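Long-range contacts in probable fatty acyl-CoA transferase Rv3272 (PDB 5YX6), which binds fatty acyl-CoAs of varying chain length, palmitoyl-CoA most tightly, and probably acts as a family III CoA transferase in fatty acid metabolism: residues 96-102 against 124-130; 74-78 against 387-391; 25-29 against 68-73; 130-134 against 148-152; 347-351 against 362-368. One frame throughout, in Å; residues are numbered along the deposited sequence.

Interactions 1 and 2 reach one parallel sheet, centres 18 Å apart: interaction 1 joins inner strands, interaction 2 covers edge strand 74-77 with the last modelled residues. Segment 68-73 of interaction 3 runs into segment 74-78 of interaction 2. Interactions 1 and 4 share Leu130; 3 and 5 touch, Arg71 NH2 lying 3.6 Å from Leu351 CD1. The side chains of Leu130, Leu26 and Val149 (interactions 1, 3 and 4) lie about 7 Å from that of the inferred nucleophile Asp175. Asn124, at the other end of segment 124-130, has its side chain about 4 Å from a bound benzamidine. Asn347 ND2 of one subunit donates to Tyr133 O of the other, so interactions 4 and 5 meet across the dimer interface.

Interaction 1: 96-102 against 124-130; sequences ADVVLEA and NLIYARL
Val99 CG1 lies over one face of the Tyr127 ring, 4.1 Å from CE2 and displaced toward the rim, while Arg129 CG sits in the ring plane at the edge. Glu101 OE1 also approaches that edge. Arg129 NE donates to Glu101 OE1 in a salt bridge of 3.0 Å; OE1 comes near the guanidinium edge but somewhat out of its plane, and is met nearly along its own C-O bond, the carboxylate and guanidinium planes 69° apart. A bend at chi2 of Glu101 (-99°) brings the acid across to the arginine. Water 1 lies in the guanidinium plane and accepts from Arg129 NH1, while Arg129 NH2 has a second acid, Glu109. Tyr127 OH is hydrogen-bonded to Leu113 O.

The other face is apolar and buried. Leu100 CD2 packs on Ala128 CB at 3.6 Å, where a methyl suits the close approach, and Val98 CG2 touches Ile126 CB; helix 173-196 packs on Val98, Leu100 and Ile126. Five backbone hydrogen bonds join the segments, among them Val99 N to Ile126 O at 2.8 Å. The strands run parallel, and the intervening chain contains helices 107-110 and 115-121, a beta-alpha-beta crossover of the kind that builds a Rossmann-fold domain.

Interaction 2: 74-78 against 387-391; sequences KSVTV and NAVFL
Phe390 reaches the edge strand 74-77 through one side of its side chain. Its CB touches Val76 CG1 at 3.9 Å, and the ring atom CD2 meets the same methyl. Farther out, CE2 lies 3.9 Å from Lys74 CD, which sits in the ring plane at the edge, and CZ, the tip, is still beside that methylene. With CG anti to its own carbonyl carbon (chi1 -59°), the ring is laid along the strand, while Val389 CG1 covers one of its faces. The lysine chain is extended: its CD methylene meets the ring edge, the two side chains crossing nearly at right angles, while NZ runs on to a salt bridge with Glu37.

Leu391 adds a second apolar patch: its CD2 approaches Val76 CB at 4.2 Å, and its CD1 touches Val78 CG2 at 4.1 Å. Beta-branched valines suit a strand that must present broad hydrocarbon surfaces.

The polar bond between the segments is made by Asn387. Its OD1 accepts from Thr77 N at 2.7 Å, in the carbonyl plane on a lone pair, with an N-H...O angle of 166°.

Strand 74-77 is the outermost of its sheet. Where a further strand might have paired, His386 and Asn387 satisfy polar groups on the strand edge, while Phe390 and Leu391, among the last modelled residues, add the apolar cover.

Interaction 3: 25-29 against 68-73; sequences PLAGQ and PNNRGK
Lys73 NZ donates to Pro25 O at 3.0 Å, in the carbonyl plane on a lone pair, and also to Asn69 O and Asn70 OD1, and forms a salt bridge with Asp17. The extended lysine passes close over the helix, its CE 3.6 Å from Gly28 C, where a residue without a side chain makes room for it. Pro25 O accepts the helical N-H of Gln29 as well.

Gln29 OE1 accepts from Arg71 N at 3.0 Å on a lone pair, and its NE2 donates weakly to Arg71 O and hydrogen-bonds Asp33 OD1. A bend at chi2 (68°) turns the amide to do this. Arg71 NE donates to Pro68 O at 3.1 Å; NE stands above the Pro68 carbonyl plane, but the oxygen lies in the guanidinium plane.

The glutamine amide stacks on a guanidinium face of Arg71, the planes 13° apart and Gln29 CD 3.6 Å from NH1.

In van der Waals contact, the methyl Leu26 CD1 lies 3.6 Å from the amide oxygen Asn69 OD1.

Asn70 to Lys73 form a type II beta turn, with Gly72 supplying the positive phi, and the turn docks on helix 23-33, which follows strand 14-17 of the Rossmann-fold domain.

Interaction 4: 130-134 against 148-152; sequences LTAYG and VVAAE
Glu152 OE1 lies 3.1 Å from Tyr133 OH and takes a salt bridge from Arg142 NH2, which brings a phenol and a guanidinium to one carboxylate oxygen. The glutamate reaches the ring with its chain extended, CG anti to the backbone N (chi1 -172°), and its carboxylate plane stands 53° from that of the ring. OE1 is also 3.4 Å from Tyr133 CE1. Arg142 makes a cation-pi contact with the tyrosine besides, and this nearby positive charge would probably polarise the ring.

The tyrosine stands just beyond the C-terminal end of strand 126-131, the end of a Rossmann-type parallel sheet where active-site loops commonly gather; the side chain of Val149 is about 7 Å from that of Asp175, the inferred nucleophile. Here the chain turns through an ST motif in which Thr131 OG1 accepts from Gly134 N at 2.9 Å. Glycine suits position 134 because at its backbone angles a CB would be jammed against the carbonyl oxygen of Tyr133.

Two valines make the apolar part of the contact. Val148 comes in across the hydroxyl, its CG1 3.5 Å from Tyr133 OH. Val149 runs alongside the ring but points the other way, its CG2 3.8 Å from Tyr133 CZ, and the same methyl meets Ala132 CB at 4.2 Å. A tyrosine suits this place because its ring can lie among valines while its hydroxyl comes up to a carboxylate. Cys330 of the second subunit packs on both Val148 and Glu152.

Interaction 5: 347-351 against 362-368; sequences NDLTL and VIRTPAR
A beta hairpin, strands 350-353 and 360-363, opens this contact, and Arg364, just past its second strand, ties it to the turn that follows helix 342-346. Leu351 and Val362 are an antiparallel hydrogen-bonded pair: Leu351 N donates to Val362 O at 2.8 Å, and Val362 N to Leu351 O at 2.9 Å. Next to them Thr350 and Ile363 form a non-hydrogen-bonded pair. Leu351 CD1 meets Val362 CG2 at 4.0 Å, hydrocarbon on hydrocarbon on one face of the hairpin.

Beyond the strands, three successive carbonyls are taken by Arg364. Its backbone N binds Leu349 O at 3.0 Å. Its NE binds Asp348 O at 2.9 Å. Its NH2 binds Asn347 O at 2.8 Å, and that bond is nearly straight (173°). Asn347 O and Asp348 O both lie close to the guanidinium plane, though NE stands above the carbonyl plane of Asp348. Arg364 CG occupies the position between its own N and carbonyl carbon (chi1 64°), from which the extended chain runs out to the turn. Arginine suits the place because its several N-H groups can serve many oxygens at once: NH1 turns back to Thr365 O and Pro366 O, and NH2 also forms a salt bridge with Asp208 of the second subunit. The backbone of Arg368, on the separate short strand 368-369, pairs antiparallel with a strand of the second subunit.

Leu349 CD2 lies over the rim of one guanidinium face of Arg364, 3.8 Å from NH2, and Arg368 NE lies over the opposite face.

Interaction 1: 96-102 against 124-130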
# COMPACT_ATOMS: atom_id res chain seq x y z
N ALA A 96 -25.74 2.99 -13.39
CA ALA A 96 -24.40 3.09 -12.83
C ALA A 96 -23.29 2.74 -13.82
O ALA A 96 -23.47 1.91 -14.70
CB ALA A 96 -24.29 2.21 -11.60
N ASP A 97 -22.13 3.35 -13.62
CA ASP A 97 -20.94 3.00 -14.38
C ASP A 97 -20.16 1.90 -13.67
O ASP A 97 -19.57 1.02 -14.31
CB ASP A 97 -20.06 4.22 -14.58
CG ASP A 97 -20.78 5.35 -15.29
OD1 ASP A 97 -20.83 5.33 -16.54
OD2 ASP A 97 -21.29 6.27 -14.60
N VAL A 98 -20.15 1.94 -12.34
CA VAL A 98 -19.39 0.99 -11.54
C VAL A 98 -20.20 0.46 -10.36
O VAL A 98 -20.93 1.20 -9.71
CB VAL A 98 -18.09 1.61 -10.98
CG1 VAL A 98 -17.31 0.59 -10.20
CG2 VAL A 98 -17.23 2.18 -12.11
N VAL A 99 -20.08 -0.84 -10.10
CA VAL A 99 -20.49 -1.40 -8.82
C VAL A 99 -19.26 -1.86 -8.03
O VAL A 99 -18.41 -2.58 -8.56
CB VAL A 99 -21.47 -2.58 -9.02
CG1 VAL A 99 -21.64 -3.37 -7.73
CG2 VAL A 99 -22.80 -2.06 -9.52
N LEU A 100 -19.16 -1.42 -6.77
CA LEU A 100 -18.12 -1.87 -5.83
C LEU A 100 -18.73 -2.77 -4.79
O LEU A 100 -19.68 -2.37 -4.11
CB LEU A 100 -17.44 -0.70 -5.12
CG LEU A 100 -16.63 0.33 -5.89
CD1 LEU A 100 -16.00 1.29 -4.91
CD2 LEU A 100 -15.57 -0.40 -6.68
N GLU A 101 -18.20 -3.97 -4.64
CA GLU A 101 -18.72 -4.90 -3.65
C GLU A 101 -17.62 -5.62 -2.84
O GLU A 101 -16.60 -6.00 -3.40
CB GLU A 101 -19.61 -5.92 -4.35
CG GLU A 101 -20.09 -7.02 -3.44
CD GLU A 101 -19.28 -8.29 -3.57
OE1 GLU A 101 -18.86 -8.63 -4.70
OE2 GLU A 101 -19.09 -8.97 -2.54
N ALA A 102 -17.86 -5.81 -1.55
CA ALA A 102 -16.87 -6.43 -0.67
C ALA A 102 -17.46 -7.43 0.33
O ALA A 102 -16.94 -7.62 1.42
CB ALA A 102 -16.10 -5.35 0.09
N ASN A 124 -22.55 -1.63 -20.08
CA ASN A 124 -21.46 -0.70 -19.81
C ASN A 124 -21.00 -0.75 -18.35
O ASN A 124 -20.12 0.01 -17.94
CB ASN A 124 -21.85 0.73 -20.19
CG ASN A 124 -21.89 0.95 -21.69
OD1 ASN A 124 -21.18 0.29 -22.45
ND2 ASN A 124 -22.71 1.90 -22.12
N LEU A 125 -21.61 -1.63 -17.57
CA LEU A 125 -21.33 -1.70 -16.14
C LEU A 125 -20.02 -2.41 -15.80
O LEU A 125 -19.78 -3.55 -16.20
CB LEU A 125 -22.49 -2.39 -15.41
CG LEU A 125 -22.33 -2.40 -13.89
CD1 LEU A 125 -22.35 -0.98 -13.36
CD2 LEU A 125 -23.44 -3.21 -13.27
N ILE A 126 -19.18 -1.71 -15.05
CA ILE A 126 -17.97 -2.27 -14.50
C ILE A 126 -18.28 -2.83 -13.11
O ILE A 126 -18.95 -2.17 -12.31
CB ILE A 126 -16.85 -1.22 -14.47
CG1 ILE A 126 -16.41 -0.93 -15.90
CG2 ILE A 126 -15.68 -1.68 -13.61
CD1 ILE A 126 -15.83 0.43 -16.10
N TYR A 127 -17.85 -4.06 -12.87
CA TYR A 127 -18.16 -4.75 -11.62
C TYR A 127 -16.87 -5.06 -10.86
O TYR A 127 -16.02 -5.77 -11.37
CB TYR A 127 -18.93 -6.04 -11.92
CG TYR A 127 -19.76 -6.58 -10.79
CD1 TYR A 127 -19.17 -7.24 -9.72
CD2 TYR A 127 -21.14 -6.46 -10.81
CE1 TYR A 127 -19.94 -7.75 -8.69
CE2 TYR A 127 -21.92 -6.96 -9.79
CZ TYR A 127 -21.32 -7.61 -8.73
OH TYR A 127 -22.10 -8.11 -7.71
N ALA A 128 -16.73 -4.53 -9.65
CA ALA A 128 -15.49 -4.69 -8.90
C ALA A 128 -15.68 -5.39 -7.56
O ALA A 128 -16.50 -4.97 -6.75
CB ALA A 128 -14.83 -3.32 -8.70
N ARG A 129 -14.91 -6.46 -7.32
CA ARG A 129 -15.03 -7.26 -6.10
C ARG A 129 -13.76 -7.24 -5.24
O ARG A 129 -12.66 -7.53 -5.71
CB ARG A 129 -15.37 -8.71 -6.45
CG ARG A 129 -16.34 -8.80 -7.61
CD ARG A 129 -16.90 -10.20 -7.81
NE ARG A 129 -17.86 -10.55 -6.77
CZ ARG A 129 -18.68 -11.59 -6.85
NH1 ARG A 129 -19.53 -11.84 -5.87
NH2 ARG A 129 -18.67 -12.35 -7.93
N LEU A 130 -13.93 -6.86 -3.97
CA LEU A 130 -12.85 -6.89 -2.99
C LEU A 130 -13.09 -7.98 -1.95
O LEU A 130 -14.12 -7.97 -1.28
CB LEU A 130 -12.70 -5.53 -2.32
CG LEU A 130 -11.64 -5.41 -1.23
CD1 LEU A 130 -10.27 -5.74 -1.77
CD2 LEU A 130 -11.64 -4.00 -0.66
O HOH W 1 -20.44 -11.25 -3.03
O HOH W 2 -17.09 -10.84 -3.52

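Interaction 2: 74-78 against 387-391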
# COMPACT_ATOMS: atom_id res chain seq x y z
N LYS A 74 -22.92 9.83 -1.17
CA LYS A 74 -24.35 9.81 -0.93
C LYS A 74 -24.74 8.48 -0.31
O LYS A 74 -23.97 7.52 -0.35
CB LYS A 74 -25.10 10.10 -2.22
CG LYS A 74 -24.63 11.40 -2.81
CD LYS A 74 -25.46 11.92 -3.94
CE LYS A 74 -24.94 13.29 -4.36
NZ LYS A 74 -25.65 13.85 -5.54
N SER A 75 -25.93 8.43 0.27
CA SER A 75 -26.37 7.23 0.97
C SER A 75 -27.81 6.83 0.67
O SER A 75 -28.72 7.67 0.65
CB SER A 75 -26.19 7.41 2.49
OG SER A 75 -26.64 6.26 3.21
N VAL A 76 -27.99 5.54 0.42
CA VAL A 76 -29.32 4.97 0.37
C VAL A 76 -29.34 3.87 1.42
O VAL A 76 -28.34 3.19 1.66
CB VAL A 76 -29.73 4.42 -1.03
CG1 VAL A 76 -29.65 5.54 -2.08
CG2 VAL A 76 -28.89 3.22 -1.44
N THR A 77 -30.48 3.74 2.09
CA THR A 77 -30.67 2.71 3.08
C THR A 77 -31.65 1.69 2.54
O THR A 77 -32.74 2.03 2.06
CB THR A 77 -31.15 3.33 4.41
OG1 THR A 77 -30.10 3.25 5.37
CG2 THR A 77 -32.39 2.62 4.94
N VAL A 78 -31.23 0.44 2.59
CA VAL A 78 -32.02 -0.62 1.99
C VAL A 78 -31.77 -1.96 2.69
O VAL A 78 -30.66 -2.22 3.14
CB VAL A 78 -31.70 -0.69 0.48
CG1 VAL A 78 -31.09 -2.03 0.10
CG2 VAL A 78 -32.91 -0.35 -0.36
N ASN A 387 -32.48 8.44 0.02
CA ASN A 387 -33.54 7.49 -0.31
C ASN A 387 -34.59 8.06 -1.27
O ASN A 387 -34.90 7.45 -2.28
CB ASN A 387 -34.21 6.99 0.97
CG ASN A 387 -33.42 5.88 1.64
OD1 ASN A 387 -32.34 5.51 1.18
ND2 ASN A 387 -33.96 5.34 2.73
N ALA A 388 -35.12 9.24 -0.97
CA ALA A 388 -36.14 9.82 -1.84
C ALA A 388 -35.54 10.17 -3.20
O ALA A 388 -36.23 10.14 -4.21
CB ALA A 388 -36.79 11.04 -1.20
N VAL A 389 -34.26 10.49 -3.21
CA VAL A 389 -33.56 10.81 -4.44
C VAL A 389 -33.26 9.61 -5.34
O VAL A 389 -33.42 9.70 -6.52
CB VAL A 389 -32.23 11.51 -4.14
CG1 VAL A 389 -31.55 11.89 -5.42
CG2 VAL A 389 -32.44 12.72 -3.27
N PHE A 390 -32.80 8.50 -4.79
CA PHE A 390 -32.46 7.35 -5.61
C PHE A 390 -33.31 6.07 -5.54
O PHE A 390 -33.12 5.22 -6.35
CB PHE A 390 -30.99 6.98 -5.41
CG PHE A 390 -30.04 8.06 -5.75
CD1 PHE A 390 -29.93 8.52 -7.02
CD2 PHE A 390 -29.26 8.61 -4.79
CE1 PHE A 390 -29.05 9.51 -7.34
CE2 PHE A 390 -28.38 9.60 -5.08
CZ PHE A 390 -28.27 10.05 -6.36
N LEU A 391 -34.22 5.94 -4.60
CA LEU A 391 -35.02 4.74 -4.51
C LEU A 391 -36.41 4.89 -5.04
O LEU A 391 -36.68 4.36 -6.09
CB LEU A 391 -35.06 4.20 -3.11
CG LEU A 391 -33.75 3.96 -2.43
CD1 LEU A 391 -34.04 3.58 -1.01
CD2 LEU A 391 -32.98 2.89 -3.12

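Interaction 3: 25-29 against 68-73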
# COMPACT_ATOMS: atom_id res chain seq x y z
N PRO A 25 -14.28 1.18 1.31
CA PRO A 25 -14.64 2.60 1.38
C PRO A 25 -13.51 3.57 1.03
O PRO A 25 -13.82 4.66 0.56
CB PRO A 25 -15.08 2.76 2.84
CG PRO A 25 -15.61 1.41 3.20
CD PRO A 25 -14.70 0.44 2.51
N LEU A 26 -12.25 3.22 1.29
CA LEU A 26 -11.14 4.09 0.89
C LEU A 26 -11.09 4.23 -0.62
O LEU A 26 -10.91 5.33 -1.13
CB LEU A 26 -9.80 3.57 1.42
CG LEU A 26 -8.52 4.30 0.98
CD1 LEU A 26 -8.54 5.76 1.42
CD2 LEU A 26 -7.29 3.61 1.56
N ALA A 27 -11.25 3.11 -1.32
CA ALA A 27 -11.34 3.11 -2.77
C ALA A 27 -12.47 4.04 -3.20
O ALA A 27 -12.32 4.82 -4.13
CB ALA A 27 -11.56 1.71 -3.31
N GLY A 28 -13.61 3.95 -2.51
CA GLY A 28 -14.72 4.85 -2.78
C GLY A 28 -14.34 6.31 -2.58
O GLY A 28 -14.77 7.17 -3.35
N GLN A 29 -13.56 6.59 -1.54
CA GLN A 29 -13.14 7.94 -1.22
C GLN A 29 -12.19 8.50 -2.28
O GLN A 29 -12.25 9.68 -2.60
CB GLN A 29 -12.47 8.01 0.15
CG GLN A 29 -12.10 9.42 0.59
CD GLN A 29 -13.34 10.27 0.86
OE1 GLN A 29 -14.11 9.98 1.77
NE2 GLN A 29 -13.52 11.32 0.07
N PRO A 68 -13.58 9.39 7.98
CA PRO A 68 -12.55 9.81 7.01
C PRO A 68 -12.72 9.27 5.59
O PRO A 68 -12.23 9.90 4.66
CB PRO A 68 -11.25 9.26 7.62
CG PRO A 68 -11.56 8.99 9.04
CD PRO A 68 -13.00 8.60 9.08
N ASN A 69 -13.41 8.14 5.40
CA ASN A 69 -13.47 7.53 4.08
C ASN A 69 -14.85 7.58 3.40
O ASN A 69 -15.09 6.85 2.43
CB ASN A 69 -13.02 6.07 4.15
CG ASN A 69 -11.55 5.93 4.53
OD1 ASN A 69 -10.71 6.76 4.17
ND2 ASN A 69 -11.23 4.85 5.21
N ASN A 70 -15.76 8.43 3.89
CA ASN A 70 -17.08 8.54 3.28
C ASN A 70 -17.55 9.97 3.09
O ASN A 70 -18.74 10.24 2.98
CB ASN A 70 -18.10 7.77 4.13
CG ASN A 70 -17.78 6.31 4.20
OD1 ASN A 70 -18.04 5.55 3.27
ND2 ASN A 70 -17.14 5.90 5.28
N ARG A 71 -16.61 10.90 3.05
CA ARG A 71 -16.93 12.29 2.82
C ARG A 71 -17.35 12.51 1.37
O ARG A 71 -16.75 11.95 0.45
CB ARG A 71 -15.73 13.17 3.20
CG ARG A 71 -15.37 13.07 4.67
CD ARG A 71 -14.00 13.63 4.99
NE ARG A 71 -12.95 12.88 4.30
CZ ARG A 71 -12.27 13.32 3.25
NH1 ARG A 71 -11.33 12.56 2.69
NH2 ARG A 71 -12.54 14.51 2.74
N GLY A 72 -18.42 13.27 1.17
CA GLY A 72 -18.85 13.63 -0.17
C GLY A 72 -19.59 12.49 -0.85
O GLY A 72 -19.93 12.57 -2.03
N LYS A 73 -19.82 11.41 -0.12
CA LYS A 73 -20.61 10.32 -0.66
C LYS A 73 -22.09 10.57 -0.44
O LYS A 73 -22.47 11.43 0.36
CB LYS A 73 -20.19 8.99 -0.05
CG LYS A 73 -18.82 8.53 -0.50
CD LYS A 73 -18.48 7.16 0.07
CE LYS A 73 -17.03 6.77 -0.20
NZ LYS A 73 -16.77 5.40 0.35

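Interaction 4: 130-134 against 148-152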
# COMPACT_ATOMS: atom_id res chain seq x y z
N LEU A 130 -13.93 -6.86 -3.97
CA LEU A 130 -12.85 -6.89 -2.99
C LEU A 130 -13.09 -7.98 -1.95
O LEU A 130 -14.12 -7.97 -1.28
CB LEU A 130 -12.70 -5.53 -2.32
CG LEU A 130 -11.64 -5.41 -1.23
CD1 LEU A 130 -10.27 -5.74 -1.77
CD2 LEU A 130 -11.64 -4.00 -0.66
N THR A 131 -12.19 -8.95 -1.84
CA THR A 131 -12.33 -9.98 -0.82
C THR A 131 -11.09 -10.06 0.07
O THR A 131 -10.08 -9.41 -0.21
CB THR A 131 -12.59 -11.38 -1.44
OG1 THR A 131 -11.41 -11.83 -2.12
CG2 THR A 131 -13.77 -11.35 -2.39
N ALA A 132 -11.17 -10.83 1.15
CA ALA A 132 -10.01 -11.05 2.02
C ALA A 132 -8.98 -11.98 1.39
O ALA A 132 -7.79 -11.68 1.36
CB ALA A 132 -10.45 -11.59 3.37
N TYR A 133 -9.45 -13.12 0.88
CA TYR A 133 -8.54 -14.18 0.45
C TYR A 133 -8.73 -14.66 -0.99
O TYR A 133 -8.03 -15.58 -1.42
CB TYR A 133 -8.69 -15.38 1.38
CG TYR A 133 -8.33 -15.11 2.82
CD1 TYR A 133 -7.00 -15.00 3.22
CD2 TYR A 133 -9.31 -14.98 3.79
CE1 TYR A 133 -6.67 -14.76 4.55
CE2 TYR A 133 -9.00 -14.74 5.12
CZ TYR A 133 -7.68 -14.63 5.50
OH TYR A 133 -7.38 -14.39 6.82
N GLY A 134 -9.67 -14.08 -1.73
CA GLY A 134 -9.73 -14.33 -3.16
C GLY A 134 -10.98 -15.00 -3.70
O GLY A 134 -11.46 -14.66 -4.79
N VAL A 148 -5.43 -10.38 10.68
CA VAL A 148 -5.31 -11.80 10.42
C VAL A 148 -4.77 -12.08 9.02
O VAL A 148 -3.99 -13.01 8.81
CB VAL A 148 -6.67 -12.51 10.61
CG1 VAL A 148 -6.57 -13.97 10.23
CG2 VAL A 148 -7.09 -12.40 12.05
N VAL A 149 -5.21 -11.29 8.04
CA VAL A 149 -4.70 -11.39 6.68
C VAL A 149 -3.20 -11.06 6.62
O VAL A 149 -2.43 -11.75 5.95
CB VAL A 149 -5.48 -10.46 5.72
CG1 VAL A 149 -4.81 -10.42 4.34
CG2 VAL A 149 -6.94 -10.90 5.62
N ALA A 150 -2.79 -10.02 7.33
CA ALA A 150 -1.38 -9.62 7.42
C ALA A 150 -0.50 -10.76 7.95
O ALA A 150 0.56 -11.04 7.40
CB ALA A 150 -1.23 -8.39 8.31
N ALA A 151 -0.97 -11.40 9.02
CA ALA A 151 -0.22 -12.48 9.67
C ALA A 151 -0.23 -13.75 8.83
O ALA A 151 0.75 -14.48 8.78
CB ALA A 151 -0.80 -12.76 11.06
N GLU A 152 -1.34 -14.03 8.17
CA GLU A 152 -1.43 -15.23 7.36
C GLU A 152 -0.56 -15.09 6.09
O GLU A 152 -0.06 -16.09 5.56
CB GLU A 152 -2.90 -15.54 7.02
CG GLU A 152 -3.09 -16.89 6.35
CD GLU A 152 -4.52 -17.41 6.40
OE1 GLU A 152 -5.41 -16.74 6.97
OE2 GLU A 152 -4.76 -18.51 5.87

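Interaction 5: 347-351 against 362-368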
# COMPACT_ATOMS: atom_id res chain seq x y z
N ASN A 347 3.43 19.61 3.68
CA ASN A 347 2.79 18.78 2.66
C ASN A 347 1.27 18.89 2.63
O ASN A 347 0.61 18.23 1.82
CB ASN A 347 3.19 17.32 2.83
CG ASN A 347 4.56 17.03 2.28
OD1 ASN A 347 5.30 17.95 1.94
ND2 ASN A 347 4.91 15.76 2.19
N ASP A 348 0.72 19.73 3.50
CA ASP A 348 -0.68 20.08 3.46
C ASP A 348 -1.53 18.81 3.50
O ASP A 348 -2.36 18.55 2.61
CB ASP A 348 -0.96 20.92 2.21
CG ASP A 348 -2.31 21.58 2.23
OD1 ASP A 348 -2.93 21.61 3.32
OD2 ASP A 348 -2.75 22.07 1.17
N LEU A 349 -1.30 18.01 4.53
CA LEU A 349 -1.82 16.66 4.57
C LEU A 349 -3.19 16.53 5.23
O LEU A 349 -3.77 15.45 5.24
CB LEU A 349 -0.82 15.77 5.30
CG LEU A 349 0.35 15.29 4.45
CD1 LEU A 349 1.53 14.89 5.33
CD2 LEU A 349 -0.12 14.11 3.62
N THR A 350 -3.71 17.63 5.77
CA THR A 350 -4.95 17.57 6.54
C THR A 350 -6.10 18.37 5.91
O THR A 350 -5.87 19.30 5.14
CB THR A 350 -4.74 18.07 7.98
OG1 THR A 350 -4.29 19.43 7.97
CG2 THR A 350 -3.70 17.20 8.69
N LEU A 351 -7.33 17.98 6.23
CA LEU A 351 -8.53 18.75 5.86
C LEU A 351 -9.48 18.88 7.04
O LEU A 351 -9.49 18.05 7.95
CB LEU A 351 -9.30 18.09 4.71
CG LEU A 351 -8.59 17.36 3.58
CD1 LEU A 351 -9.33 16.06 3.29
CD2 LEU A 351 -8.54 18.25 2.35
N VAL A 362 -8.98 15.51 9.32
CA VAL A 362 -8.63 14.21 8.74
C VAL A 362 -7.49 14.35 7.74
O VAL A 362 -7.11 15.46 7.35
CB VAL A 362 -9.85 13.53 8.05
CG1 VAL A 362 -11.02 13.40 9.02
CG2 VAL A 362 -10.28 14.28 6.79
N ILE A 363 -6.95 13.21 7.31
CA ILE A 363 -5.83 13.16 6.38
C ILE A 363 -6.29 12.90 4.93
O ILE A 363 -7.12 12.02 4.70
CB ILE A 363 -4.82 12.06 6.78
CG1 ILE A 363 -4.25 12.37 8.17
CG2 ILE A 363 -3.73 11.92 5.74
CD1 ILE A 363 -3.40 11.27 8.71
N ARG A 364 -5.78 13.68 3.99
CA ARG A 364 -6.15 13.53 2.58
C ARG A 364 -5.57 12.27 1.94
O ARG A 364 -4.68 11.62 2.50
CB ARG A 364 -5.71 14.76 1.77
CG ARG A 364 -4.21 14.97 1.72
CD ARG A 364 -3.82 15.96 0.63
NE ARG A 364 -2.41 16.31 0.72
CZ ARG A 364 -1.42 15.60 0.18
NH1 ARG A 364 -1.70 14.50 -0.52
NH2 ARG A 364 -0.16 15.99 0.32
N THR A 365 -6.10 11.91 0.76
CA THR A 365 -5.53 10.83 -0.04
C THR A 365 -4.20 11.32 -0.65
O THR A 365 -4.04 12.51 -0.92
CB THR A 365 -6.52 10.35 -1.14
OG1 THR A 365 -7.02 11.47 -1.88
CG2 THR A 365 -7.69 9.59 -0.52
N PRO A 366 -3.25 10.41 -0.86
CA PRO A 366 -1.86 10.80 -1.15
C PRO A 366 -1.60 11.41 -2.53
O PRO A 366 -0.82 12.36 -2.60
CB PRO A 366 -1.09 9.48 -1.02
CG PRO A 366 -2.12 8.40 -1.15
CD PRO A 366 -3.39 8.96 -0.61
N ALA A 367 -2.23 10.93 -3.60
CA ALA A 367 -1.90 11.44 -4.93
C ALA A 367 -2.39 12.87 -5.16
O ALA A 367 -3.52 13.21 -4.80
CB ALA A 367 -2.47 10.53 -6.00
N ARG A 368 -1.52 13.69 -5.76
CA ARG A 368 -1.78 15.11 -6.03
C ARG A 368 -1.74 15.45 -7.53
O ARG A 368 -1.01 14.83 -8.30
CB ARG A 368 -0.75 15.95 -5.29
CG ARG A 368 -0.39 15.42 -3.90
CD ARG A 368 0.38 16.45 -3.07
NE ARG A 368 -0.42 17.58 -2.63
CZ ARG A 368 0.08 18.62 -1.97
NH1 ARG A 368 1.38 18.67 -1.68
NH2 ARG A 368 -0.70 19.62 -1.59